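Local coordinates for hypothetical protein PH0435 (Pyrococcus horikoshii, PDB 2YV4) that is of unknown function but carries a Sua5 domain, the C-terminal domain of threonylcarbamoyl-AMP synthases, and so probably belongs to the tRNA-modifying Sua5 family, at residues Glu79-Glu83 against Arg84-Leu88. Numbering follows the deposited sequence.
Sequences EGVEE and RGLGL
Arg-84 and Glu-83 form the corner of a type II beta turn that carries the chain from the end of strand 75-81 into helix 86-93. Arg-84 sits at the third turn position with a positive phi of 60°, and its extended side chain leads away from the bend. Glu-83 also leads outward; its chain folds over at chi2 (88°), and OE1 takes a hydrogen bond from the backbone N of Arg-13, at the start of helix 13-29. Gly-85 closes the turn: its N donates to Glu-82 O at 3.0 Å, approaching from above the carbonyl plane rather than along a lone pair. Gly-85 is also the N-cap of the following helix, again with positive phi. Leu-86 comes next and lies side by side with Val-81, both side chains pointing the same way, with CD1 of Leu-86 3.9 Å from Val-81 CG2. Its CG is placed opposite the carbonyl carbon (chi1 -56°) and rests 3.7 Å from Glu-83 O, while Val-81 also packs on Val-16 of helix 13-29. At Gly-87 the first turn of the helix lies against the strand end: N donates to Val-81 O at 2.8 Å, and CA stands 3.4 Å from Gly-80 CA. Gly-80 O fills the place where a CB of Gly-87 would stand, with Val-81 O crowding it, and a CB on Gly-80 would press on Gly-87 CA. Water 1 donates to the same Val-81 O and accepts from Leu-88 N at 2.9 Å, so the last carbonyl of the strand engages two successive N-H groups of the helix, one directly and one through water. A type II turn thus runs straight into an N-capped helix, a compact beta-to-alpha connection at the C-terminal end of the middle strand of the five-stranded parallel alpha/beta sheet in this C-terminal Sua5 domain.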
loop_
_atom_site.group_PDB
_atom_site.type_symbol
_atom_site.label_atom_id
_atom_site.label_comp_id
_atom_site.label_asym_id
_atom_site.label_seq_id
_atom_site.Cartn_x
_atom_site.Cartn_y
_atom_site.Cartn_z
ATOM N N GLU A 79 2.004 1.000 1.817
ATOM C CA GLU A 79 2.694 1.919 2.715
ATOM C C GLU A 79 4.186 1.573 2.748
ATOM O O GLU A 79 4.550 0.454 3.095
ATOM C CB GLU A 79 2.085 1.774 4.110
ATOM C CG GLU A 79 2.488 2.812 5.124
ATOM C CD GLU A 79 1.804 2.570 6.457
ATOM O OE1 GLU A 79 0.557 2.450 6.465
ATOM O OE2 GLU A 79 2.507 2.493 7.489
ATOM N N GLY A 80 5.042 2.526 2.382
ATOM C CA GLY A 80 6.476 2.275 2.388
ATOM C C GLY A 80 7.247 3.283 3.226
ATOM O O GLY A 80 7.923 4.159 2.677
ATOM N N VAL A 81 7.161 3.162 4.550
ATOM C CA VAL A 81 7.847 4.098 5.437
ATOM C C VAL A 81 9.354 3.852 5.495
ATOM O O VAL A 81 9.821 2.725 5.301
ATOM C CB VAL A 81 7.262 4.058 6.877
ATOM C CG1 VAL A 81 5.745 4.287 6.824
ATOM C CG2 VAL A 81 7.586 2.725 7.553
ATOM N N GLU A 82 10.108 4.917 5.753
ATOM C CA GLU A 82 11.563 4.826 5.830
ATOM C C GLU A 82 11.988 4.067 7.076
ATOM O O GLU A 82 12.901 3.247 7.030
ATOM C CB GLU A 82 12.184 6.226 5.854
ATOM C CG GLU A 82 11.798 7.085 4.664
ATOM C CD GLU A 82 12.444 8.455 4.700
ATOM O OE1 GLU A 82 12.361 9.128 5.750
ATOM O OE2 GLU A 82 13.028 8.862 3.675
ATOM N N GLU A 83 11.314 4.346 8.187
ATOM C CA GLU A 83 11.626 3.699 9.455
ATOM C C GLU A 83 11.649 2.176 9.363
ATOM O O GLU A 83 10.754 1.562 8.787
ATOM C CB GLU A 83 10.625 4.132 10.534
ATOM C CG GLU A 83 10.800 5.570 11.010
ATOM C CD GLU A 83 10.021 6.585 10.189
ATOM O OE1 GLU A 83 9.586 6.255 9.063
ATOM O OE2 GLU A 83 9.852 7.724 10.674
ATOM N N ARG A 84 12.686 1.577 9.940
ATOM C CA ARG A 84 12.859 0.129 9.952
ATOM C C ARG A 84 12.948 -0.524 8.575
ATOM O O ARG A 84 12.748 -1.728 8.444
ATOM C CB ARG A 84 11.743 -0.528 10.762
ATOM C CG ARG A 84 11.818 -0.213 12.246
ATOM C CD ARG A 84 10.748 -0.950 13.023
ATOM N NE ARG A 84 10.765 -0.590 14.436
ATOM C CZ ARG A 84 9.871 -1.011 15.323
ATOM N NH1 ARG A 84 8.884 -1.812 14.941
ATOM N NH2 ARG A 84 9.960 -0.626 16.590
ATOM N N GLY A 85 13.252 0.275 7.557
ATOM C CA GLY A 85 13.394 -0.246 6.208
ATOM C C GLY A 85 12.192 -0.913 5.559
ATOM O O GLY A 85 12.356 -1.676 4.606
ATOM N N LEU A 86 10.985 -0.625 6.038
ATOM C CA LEU A 86 9.797 -1.249 5.457
ATOM C C LEU A 86 9.590 -0.883 3.987
ATOM O O LEU A 86 9.305 -1.753 3.163
ATOM C CB LEU A 86 8.551 -0.887 6.274
ATOM C CG LEU A 86 8.617 -1.237 7.767
ATOM C CD1 LEU A 86 7.229 -1.107 8.379
ATOM C CD2 LEU A 86 9.141 -2.659 7.951
ATOM N N GLY A 87 9.741 0.400 3.661
ATOM C CA GLY A 87 9.570 0.842 2.285
ATOM C C GLY A 87 10.515 0.148 1.320
ATOM O O GLY A 87 10.109 -0.285 0.240
ATOM N N LEU A 88 11.787 0.049 1.695
ATOM C CA LEU A 88 12.760 -0.625 0.841
ATOM C C LEU A 88 12.365 -2.089 0.646
ATOM O O LEU A 88 12.439 -2.617 -0.467
ATOM C CB LEU A 88 14.162 -0.545 1.450
ATOM C CG LEU A 88 15.230 -1.412 0.778
ATOM C CD1 LEU A 88 15.284 -1.107 -0.718
ATOM C CD2 LEU A 88 16.581 -1.162 1.430
HETATM O O HOH W 1 12.465 1.853 3.828
#